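Local coordinates for twitching motility protein PilT (Aquifex aeolicus, PDB 2EYU) that probably hydrolyses ATP as the motor that retracts type IV pili and so drives twitching motility, the deposited fragment being its C-terminal domain, at residues L11-H22 and T40-I49; L110-R118 and I145-V154. The protein carries 1 engineered substitution. All blocks are in the same frame, centred on the assembly; numbering follows the deposited sequence.

Contact 1 of 2, residues L11-H22 and T40-I49; sequences LGLPDKVLELCH and TTIASMIDYI
Leu18 lies over one face of the Tyr48 ring where the segment 11-22 packs on helix 40-49, part of the helix that follows the probable P-loop of this RecA-like NTPase domain. Leu18 CG stands 4.1 Å from the centroid of the Tyr48 ring, almost straight above its centre, a CH-pi contact, while CD1 leans back over Tyr48 CG and CB. With its CG anti to the backbone N (chi1 173°), Tyr48 sends its ring out beside the weakly bonded helix 16-19, and the edge of the ring meets Cys21 CB. The His22 ring, its plane turned 82° from the phenol ring, brings its edge to the tyrosine hydroxyl. Met45, a selenomethionine, crosses Val17 at about a right angle: its chain runs extended to SE, then bends at chi3 (64°), bringing CE to 3.4 Å from Cys21 SG and close to Val17 O, while SE rests on Val17 CG1. Cys21 CB also touches Ile49 CG1. Toward the N-terminal end of the helix, Leu11 CD2 lies against Thr41 CA and Ser44 CB. Strands 162-171 and 179-185 back Leu13 and Val17. The hydroxyl of Thr41 is hydrogen-bonded to Gln168, and its methyl meets Leu13 end to end, Leu13 CD1 to Thr41 CG2 3.6 Å.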
loop_
_atom_site.group_PDB
_atom_site.type_symbol
_atom_site.label_atom_id
_atom_site.label_comp_id
_atom_site.label_asym_id
_atom_site.label_seq_id
_atom_site.Cartn_x
_atom_site.Cartn_y
_atom_site.Cartn_z
ATOM N N LEU A 11 -3.569 10.706 -10.105
ATOM C CA LEU A 11 -3.917 9.387 -9.581
ATOM C C LEU A 11 -5.328 9.325 -9.036
ATOM O O LEU A 11 -6.023 8.306 -9.069
ATOM C CB LEU A 11 -2.898 9.001 -8.500
ATOM C CG LEU A 11 -2.126 7.696 -8.688
ATOM C CD1 LEU A 11 -1.596 7.538 -10.105
ATOM C CD2 LEU A 11 -0.973 7.610 -7.697
ATOM N N GLY A 12 -5.858 10.426 -8.484
ATOM C CA GLY A 12 -7.207 10.299 -7.934
ATOM C C GLY A 12 -7.130 9.871 -6.471
ATOM O O GLY A 12 -8.133 9.505 -5.870
ATOM N N LEU A 13 -5.919 9.922 -5.930
ATOM C CA LEU A 13 -5.640 9.645 -4.534
ATOM C C LEU A 13 -5.390 10.973 -3.824
ATOM O O LEU A 13 -4.896 11.916 -4.446
ATOM C CB LEU A 13 -4.427 8.723 -4.386
ATOM C CG LEU A 13 -4.621 7.303 -4.932
ATOM C CD1 LEU A 13 -3.279 6.709 -5.323
ATOM C CD2 LEU A 13 -5.352 6.442 -3.908
ATOM N N PRO A 14 -5.723 11.083 -2.555
ATOM C CA PRO A 14 -5.553 12.365 -1.857
ATOM C C PRO A 14 -4.142 12.541 -1.299
ATOM O O PRO A 14 -3.430 11.577 -1.020
ATOM C CB PRO A 14 -6.586 12.276 -0.741
ATOM C CG PRO A 14 -7.250 10.949 -0.874
ATOM C CD PRO A 14 -6.312 10.072 -1.666
ATOM N N ASP A 15 -3.786 13.810 -1.173
ATOM C CA ASP A 15 -2.534 14.377 -0.743
ATOM C C ASP A 15 -1.891 13.635 0.419
ATOM O O ASP A 15 -0.675 13.416 0.408
ATOM C CB ASP A 15 -2.718 15.842 -0.308
ATOM C CG ASP A 15 -3.428 16.726 -1.308
ATOM O OD1 ASP A 15 -3.945 17.793 -0.898
ATOM O OD2 ASP A 15 -3.481 16.377 -2.508
ATOM N N LYS A 16 -2.625 13.241 1.449
ATOM C CA LYS A 16 -1.931 12.648 2.589
ATOM C C LYS A 16 -1.180 11.362 2.239
ATOM O O LYS A 16 -0.296 10.966 3.005
ATOM C CB LYS A 16 -2.918 12.371 3.736
ATOM C CG LYS A 16 -2.771 10.976 4.312
ATOM C CD LYS A 16 -3.546 10.840 5.621
ATOM C CE LYS A 16 -2.610 10.825 6.823
ATOM N NZ LYS A 16 -1.698 12.015 6.832
ATOM N N VAL A 17 -1.498 10.701 1.136
ATOM C CA VAL A 17 -0.787 9.473 0.763
ATOM C C VAL A 17 0.651 9.794 0.392
ATOM O O VAL A 17 1.610 9.085 0.704
ATOM C CB VAL A 17 -1.484 8.764 -0.407
ATOM C CG1 VAL A 17 -0.568 7.718 -1.017
ATOM C CG2 VAL A 17 -2.795 8.128 0.035
ATOM N N LEU A 18 0.825 10.895 -0.331
ATOM C CA LEU A 18 2.163 11.374 -0.686
ATOM C C LEU A 18 2.949 11.865 0.519
ATOM O O LEU A 18 4.187 11.922 0.559
ATOM C CB LEU A 18 1.994 12.497 -1.719
ATOM C CG LEU A 18 3.017 12.651 -2.838
ATOM C CD1 LEU A 18 3.323 11.339 -3.538
ATOM C CD2 LEU A 18 2.524 13.687 -3.848
ATOM N N GLU A 19 2.298 12.262 1.610
ATOM C CA GLU A 19 3.087 12.675 2.780
ATOM C C GLU A 19 3.876 11.517 3.362
ATOM O O GLU A 19 4.872 11.674 4.066
ATOM C CB GLU A 19 2.133 13.179 3.854
ATOM C CG GLU A 19 1.706 14.632 3.764
ATOM C CD GLU A 19 0.608 14.859 4.803
ATOM O OE1 GLU A 19 0.695 14.183 5.853
ATOM O OE2 GLU A 19 -0.296 15.674 4.545
ATOM N N LEU A 20 3.357 10.323 3.058
ATOM C CA LEU A 20 3.954 9.071 3.487
ATOM C C LEU A 20 5.375 8.976 2.960
ATOM O O LEU A 20 6.314 8.482 3.578
ATOM C CB LEU A 20 3.149 7.863 3.000
ATOM C CG LEU A 20 1.856 7.513 3.745
ATOM C CD1 LEU A 20 1.023 8.736 4.055
ATOM C CD2 LEU A 20 1.055 6.500 2.932
ATOM N N CYS A 21 5.573 9.487 1.742
ATOM C CA CYS A 21 6.921 9.431 1.202
ATOM C C CYS A 21 7.897 10.285 2.011
ATOM O O CYS A 21 9.107 10.150 1.808
ATOM C CB CYS A 21 6.947 9.951 -0.232
ATOM S SG CYS A 21 5.770 8.991 -1.245
ATOM N N HIS A 22 7.393 11.180 2.861
ATOM C CA HIS A 22 8.335 11.954 3.676
ATOM C C HIS A 22 8.665 11.210 4.953
ATOM O O HIS A 22 9.450 11.700 5.774
ATOM C CB HIS A 22 7.735 13.337 3.953
ATOM C CG HIS A 22 7.874 14.210 2.733
ATOM N ND1 HIS A 22 6.824 14.833 2.114
ATOM C CD2 HIS A 22 8.975 14.554 2.030
ATOM C CE1 HIS A 22 7.260 15.528 1.075
ATOM N NE2 HIS A 22 8.571 15.377 0.997
ATOM N N THR A 40 1.438 1.191 -10.666
ATOM C CA THR A 40 1.380 2.563 -11.151
ATOM C C THR A 40 1.338 3.552 -9.990
ATOM O O THR A 40 1.923 4.644 -10.031
ATOM C CB THR A 40 0.146 2.778 -12.050
ATOM O OG1 THR A 40 0.304 2.034 -13.259
ATOM C CG2 THR A 40 0.032 4.245 -12.431
ATOM N N THR A 41 0.636 3.199 -8.907
ATOM C CA THR A 41 0.629 4.082 -7.736
ATOM C C THR A 41 2.018 4.139 -7.111
ATOM O O THR A 41 2.608 5.196 -6.951
ATOM C CB THR A 41 -0.431 3.602 -6.736
ATOM O OG1 THR A 41 -1.682 3.771 -7.425
ATOM C CG2 THR A 41 -0.526 4.419 -5.442
ATOM N N ILE A 42 2.534 2.972 -6.770
ATOM C CA ILE A 42 3.897 2.821 -6.295
ATOM C C ILE A 42 4.913 3.620 -7.081
ATOM O O ILE A 42 5.801 4.338 -6.601
ATOM C CB ILE A 42 4.208 1.305 -6.417
ATOM C CG1 ILE A 42 3.713 0.541 -5.186
ATOM C CG2 ILE A 42 5.671 1.071 -6.720
ATOM C CD1 ILE A 42 3.609 1.507 -4.010
ATOM N N ALA A 43 4.801 3.508 -8.407
ATOM C CA ALA A 43 5.799 4.145 -9.272
ATOM C C ALA A 43 5.660 5.659 -9.247
ATOM O O ALA A 43 6.635 6.430 -9.286
ATOM C CB ALA A 43 5.656 3.518 -10.650
ATOM N N SER A 44 4.417 6.138 -9.188
ATOM C CA SER A 44 4.174 7.567 -9.102
ATOM C C SER A 44 4.692 8.140 -7.778
ATOM O O SER A 44 5.207 9.267 -7.760
ATOM C CB SER A 44 2.689 7.898 -9.228
ATOM O OG SER A 44 2.499 9.254 -8.795
HETATM N N MSE A 45 4.537 7.387 -6.696
HETATM C CA MSE A 45 5.007 7.804 -5.371
HETATM C C MSE A 45 6.513 7.730 -5.279
HETATM O O MSE A 45 7.193 8.613 -4.742
HETATM C CB MSE A 45 4.446 6.933 -4.248
HETATM C CG MSE A 45 2.954 6.942 -4.040
HETATM SE SE MSE A 45 2.353 5.728 -2.665
HETATM C CE MSE A 45 3.308 6.708 -1.293
ATOM N N ILE A 46 7.154 6.682 -5.790
ATOM C CA ILE A 46 8.613 6.685 -5.784
ATOM C C ILE A 46 9.172 7.769 -6.686
ATOM O O ILE A 46 10.163 8.452 -6.414
ATOM C CB ILE A 46 9.126 5.299 -6.226
ATOM C CG1 ILE A 46 8.860 4.183 -5.206
ATOM C CG2 ILE A 46 10.599 5.348 -6.602
ATOM C CD1 ILE A 46 9.228 2.830 -5.800
ATOM N N ASP A 47 8.541 7.978 -7.849
ATOM C CA ASP A 47 9.075 9.000 -8.745
ATOM C C ASP A 47 8.960 10.410 -8.156
ATOM O O ASP A 47 9.759 11.245 -8.569
ATOM C CB ASP A 47 8.391 8.993 -10.116
ATOM C CG ASP A 47 9.194 9.807 -11.120
ATOM O OD1 ASP A 47 8.635 10.779 -11.666
ATOM O OD2 ASP A 47 10.378 9.478 -11.344
ATOM N N TYR A 48 8.027 10.637 -7.241
ATOM C CA TYR A 48 7.952 11.844 -6.439
ATOM C C TYR A 48 9.233 11.985 -5.629
ATOM O O TYR A 48 9.847 13.049 -5.582
ATOM C CB TYR A 48 6.779 11.844 -5.455
ATOM C CG TYR A 48 6.760 13.020 -4.490
ATOM C CD1 TYR A 48 6.465 14.310 -4.879
ATOM C CD2 TYR A 48 7.061 12.819 -3.144
ATOM C CE1 TYR A 48 6.455 15.377 -3.992
ATOM C CE2 TYR A 48 7.056 13.868 -2.250
ATOM C CZ TYR A 48 6.755 15.151 -2.666
ATOM O OH TYR A 48 6.755 16.171 -1.752
ATOM N N ILE A 49 9.565 10.879 -4.968
ATOM C CA ILE A 49 10.785 10.871 -4.169
ATOM C C ILE A 49 11.940 11.260 -5.079
ATOM O O ILE A 49 12.616 12.239 -4.770
ATOM C CB ILE A 49 11.012 9.497 -3.516
ATOM C CG1 ILE A 49 9.804 8.950 -2.755
ATOM C CG2 ILE A 49 12.218 9.562 -2.609
ATOM C CD1 ILE A 49 9.901 7.487 -2.374
#

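Contact 2 of 2, residues L110-R118 and I145-V154; sequences LETVETALR and IFPLNQQEQV
Helix 110-118 faces a loop that turns into helix 151-154, and the backbones are nearest at the start, Leu110 CA lying 6.5 Å from Ile145 CA, whereas Leu117 CA and Val154 CA stand 8.5 Å apart. Between them sits the Phe146 ring, gripped on both faces. Leu110 CD1 is centred over one face, 3.3 Å from the ring centroid and 13° off the normal, a close CH-pi contact. Leu110 swings its branch away from its own amide nitrogen (chi1 -162°) and out across the ring; its other methyl, CD2, touches Pro147 CD. Val154 CG2, from the same segment as the phenylalanine, lies over the opposite face, 3.5 Å above the plane and displaced from the ring centre. The edge of the ring is turned to the helix: Val113 CG1 meets Phe146 CE1 at 3.6 Å, Glu114 CG lies in the ring plane beside CE2, and Leu117 CD1 approaches CZ obliquely. Val113 divides its two methyls, for CG2 points at Ile145 CD1, tip to tip at 3.8 Å. Glu114 packs through its CG, and its carboxylate makes a salt bridge to Arg118 one turn on, with Arg118 NH2 3.1 Å from Glu114 OE2. No hydrogen bond joins the two segments; the join is apolar, with the charged pair at its outer side. Behind it, Thr112 and Thr115 of helix 110-118 face helix 87-97, Val113 touches Met107 in the loop after strand 101-104, and Val154 packs on Ile142 and Val143 of helix 135-144, the helix that leads into this loop.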
loop_
_atom_site.group_PDB
_atom_site.type_symbol
_atom_site.label_atom_id
_atom_site.label_comp_id
_atom_site.label_asym_id
_atom_site.label_seq_id
_atom_site.Cartn_x
_atom_site.Cartn_y
_atom_site.Cartn_z
ATOM N N LEU A 110 7.411 -16.022 3.406
ATOM C CA LEU A 110 7.834 -15.747 4.768
ATOM C C LEU A 110 9.179 -15.037 4.786
ATOM O O LEU A 110 9.387 -14.010 5.437
ATOM C CB LEU A 110 7.892 -17.077 5.526
ATOM C CG LEU A 110 7.886 -16.938 7.052
ATOM C CD1 LEU A 110 6.950 -15.801 7.430
ATOM C CD2 LEU A 110 7.526 -18.253 7.717
ATOM N N GLU A 111 10.153 -15.582 4.046
ATOM C CA GLU A 111 11.488 -14.992 4.116
ATOM C C GLU A 111 11.494 -13.540 3.658
ATOM O O GLU A 111 12.183 -12.717 4.269
ATOM C CB GLU A 111 12.483 -15.825 3.295
ATOM C CG GLU A 111 12.353 -17.322 3.550
ATOM C CD GLU A 111 12.449 -18.158 2.288
ATOM O OE1 GLU A 111 13.579 -18.344 1.780
ATOM O OE2 GLU A 111 11.397 -18.629 1.795
ATOM N N THR A 112 10.767 -13.222 2.596
ATOM C CA THR A 112 10.742 -11.887 2.023
ATOM C C THR A 112 10.100 -10.920 3.011
ATOM O O THR A 112 10.594 -9.846 3.319
ATOM C CB THR A 112 9.886 -11.778 0.747
ATOM O OG1 THR A 112 10.434 -12.600 -0.280
ATOM C CG2 THR A 112 9.899 -10.330 0.249
ATOM N N VAL A 113 8.942 -11.380 3.476
ATOM C CA VAL A 113 8.168 -10.616 4.441
ATOM C C VAL A 113 8.956 -10.310 5.712
ATOM O O VAL A 113 8.942 -9.197 6.243
ATOM C CB VAL A 113 6.918 -11.414 4.848
ATOM C CG1 VAL A 113 6.179 -10.623 5.918
ATOM C CG2 VAL A 113 6.001 -11.678 3.673
ATOM N N GLU A 114 9.637 -11.330 6.234
ATOM C CA GLU A 114 10.440 -11.137 7.444
ATOM C C GLU A 114 11.571 -10.170 7.148
ATOM O O GLU A 114 11.944 -9.280 7.918
ATOM C CB GLU A 114 10.996 -12.455 7.983
ATOM C CG GLU A 114 11.001 -12.558 9.493
ATOM C CD GLU A 114 11.665 -11.400 10.206
ATOM O OE1 GLU A 114 11.026 -10.341 10.396
ATOM O OE2 GLU A 114 12.842 -11.545 10.600
ATOM N N THR A 115 12.170 -10.291 5.963
ATOM C CA THR A 115 13.243 -9.319 5.729
ATOM C C THR A 115 12.650 -7.927 5.570
ATOM O O THR A 115 13.236 -6.953 6.046
ATOM C CB THR A 115 14.113 -9.665 4.511
ATOM O OG1 THR A 115 14.598 -11.009 4.615
ATOM C CG2 THR A 115 15.339 -8.766 4.488
ATOM N N ALA A 116 11.494 -7.810 4.911
ATOM C CA ALA A 116 10.901 -6.499 4.753
ATOM C C ALA A 116 10.665 -5.805 6.101
ATOM O O ALA A 116 10.889 -4.603 6.190
ATOM C CB ALA A 116 9.548 -6.560 4.063
ATOM N N LEU A 117 10.164 -6.561 7.062
ATOM C CA LEU A 117 9.869 -6.053 8.404
ATOM C C LEU A 117 11.133 -5.571 9.087
ATOM O O LEU A 117 11.154 -4.579 9.810
ATOM C CB LEU A 117 9.240 -7.124 9.290
ATOM C CG LEU A 117 7.749 -7.407 9.202
ATOM C CD1 LEU A 117 7.472 -8.859 8.825
ATOM C CD2 LEU A 117 7.071 -7.107 10.532
ATOM N N ARG A 118 12.241 -6.293 8.874
ATOM C CA ARG A 118 13.424 -5.822 9.617
ATOM C C ARG A 118 13.940 -4.546 8.955
ATOM O O ARG A 118 14.314 -3.593 9.657
ATOM C CB ARG A 118 14.506 -6.891 9.728
ATOM C CG ARG A 118 14.147 -8.006 10.708
ATOM C CD ARG A 118 14.825 -7.833 12.060
ATOM N NE ARG A 118 13.853 -7.665 13.141
ATOM C CZ ARG A 118 13.166 -8.673 13.668
ATOM N NH1 ARG A 118 12.296 -8.462 14.645
ATOM N NH2 ARG A 118 13.358 -9.907 13.194
ATOM N N ILE A 145 0.793 -15.361 7.595
ATOM C CA ILE A 145 1.742 -16.223 6.871
ATOM C C ILE A 145 2.753 -16.779 7.860
ATOM O O ILE A 145 3.377 -17.789 7.563
ATOM C CB ILE A 145 2.386 -15.442 5.729
ATOM C CG1 ILE A 145 3.176 -14.213 6.168
ATOM C CG2 ILE A 145 1.310 -15.055 4.716
ATOM C CD1 ILE A 145 2.831 -12.960 5.395
ATOM N N PHE A 146 2.890 -16.148 9.023
ATOM C CA PHE A 146 3.811 -16.587 10.065
ATOM C C PHE A 146 3.323 -17.734 10.931
ATOM O O PHE A 146 2.126 -17.971 11.050
ATOM C CB PHE A 146 4.099 -15.377 10.979
ATOM C CG PHE A 146 5.106 -14.445 10.321
ATOM C CD1 PHE A 146 4.679 -13.452 9.461
ATOM C CD2 PHE A 146 6.460 -14.573 10.558
ATOM C CE1 PHE A 146 5.581 -12.607 8.859
ATOM C CE2 PHE A 146 7.367 -13.725 9.958
ATOM C CZ PHE A 146 6.930 -12.743 9.104
ATOM N N PRO A 147 4.227 -18.491 11.549
ATOM C CA PRO A 147 3.776 -19.540 12.473
ATOM C C PRO A 147 3.102 -18.912 13.693
ATOM O O PRO A 147 3.542 -17.849 14.136
ATOM C CB PRO A 147 5.055 -20.270 12.884
ATOM C CG PRO A 147 6.117 -19.784 11.966
ATOM C CD PRO A 147 5.683 -18.459 11.403
ATOM N N LEU A 148 2.069 -19.587 14.152
ATOM C CA LEU A 148 1.150 -19.217 15.200
ATOM C C LEU A 148 1.903 -18.480 16.316
ATOM O O LEU A 148 1.553 -17.351 16.646
ATOM C CB LEU A 148 0.435 -20.447 15.763
ATOM C CG LEU A 148 -1.075 -20.516 15.578
ATOM C CD1 LEU A 148 -1.435 -21.496 14.464
ATOM C CD2 LEU A 148 -1.778 -20.906 16.871
ATOM N N ASN A 149 2.915 -19.145 16.827
ATOM C CA ASN A 149 3.790 -18.713 17.909
ATOM C C ASN A 149 4.544 -17.430 17.597
ATOM O O ASN A 149 5.155 -16.806 18.476
ATOM C CB ASN A 149 4.765 -19.852 18.226
ATOM C CG ASN A 149 5.177 -20.669 17.016
ATOM O OD1 ASN A 149 4.405 -21.423 16.407
ATOM N ND2 ASN A 149 6.459 -20.507 16.683
ATOM N N GLN A 150 4.508 -17.000 16.337
ATOM C CA GLN A 150 5.173 -15.770 15.946
ATOM C C GLN A 150 4.220 -14.650 15.563
ATOM O O GLN A 150 4.700 -13.557 15.248
ATOM C CB GLN A 150 6.099 -16.037 14.746
ATOM C CG GLN A 150 7.302 -16.897 15.118
ATOM C CD GLN A 150 8.495 -16.555 14.241
ATOM O OE1 GLN A 150 9.646 -16.770 14.627
ATOM N NE2 GLN A 150 8.214 -16.011 13.060
ATOM N N GLN A 151 2.904 -14.865 15.583
ATOM C CA GLN A 151 2.019 -13.848 15.051
ATOM C C GLN A 151 1.794 -12.712 16.033
ATOM O O GLN A 151 1.727 -11.581 15.549
ATOM C CB GLN A 151 0.672 -14.459 14.644
ATOM C CG GLN A 151 0.921 -15.610 13.669
ATOM C CD GLN A 151 -0.419 -16.221 13.257
ATOM O OE1 GLN A 151 -0.442 -17.069 12.367
ATOM N NE2 GLN A 151 -1.488 -15.815 13.914
ATOM N N GLU A 152 1.680 -12.982 17.334
ATOM C CA GLU A 152 1.627 -11.839 18.266
ATOM C C GLU A 152 2.779 -10.867 18.024
ATOM O O GLU A 152 2.606 -9.643 17.963
ATOM C CB GLU A 152 1.663 -12.331 19.713
ATOM C CG GLU A 152 1.957 -11.203 20.695
ATOM C CD GLU A 152 0.735 -10.809 21.496
ATOM O OE1 GLU A 152 -0.063 -9.997 20.989
ATOM O OE2 GLU A 152 0.580 -11.309 22.628
ATOM N N GLN A 153 3.960 -11.437 17.827
ATOM C CA GLN A 153 5.182 -10.720 17.488
ATOM C C GLN A 153 5.009 -9.821 16.265
ATOM O O GLN A 153 5.086 -8.598 16.370
ATOM C CB GLN A 153 6.335 -11.697 17.256
ATOM C CG GLN A 153 7.673 -11.062 17.626
ATOM C CD GLN A 153 8.861 -11.972 17.398
ATOM O OE1 GLN A 153 8.950 -13.069 17.941
ATOM N NE2 GLN A 153 9.775 -11.497 16.558
ATOM N N VAL A 154 4.778 -10.410 15.107
ATOM C CA VAL A 154 4.472 -9.703 13.871
ATOM C C VAL A 154 3.356 -8.713 14.011
ATOM O O VAL A 154 3.429 -7.602 13.467
ATOM C CB VAL A 154 3.979 -10.723 12.800
ATOM C CG1 VAL A 154 3.828 -10.014 11.464
ATOM C CG2 VAL A 154 4.915 -11.902 12.732
#

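Overall arrangement
Contacts 1 and 2 lie on opposite sides of the centre of the chain, their centres 26 Å apart and their nearest atoms about 13 Å apart, and they share no helix or strand. Contact 1 is the more buried, its centre about 10 Å from the centre of the chain, and places the 11-22 segment against the helix after the probable nucleotide loop, with the sheet close by. Contact 2 has its centre about 18 Å from that point and joins helix 110-121 to the loop leading into helix 151-161. Neither has a clear hydrogen bond across it. In both, a leucine lies over an aromatic face, but selenium and sulfur enter only contact 1, whereas contact 2 centres on a phenylalanine covered on both faces.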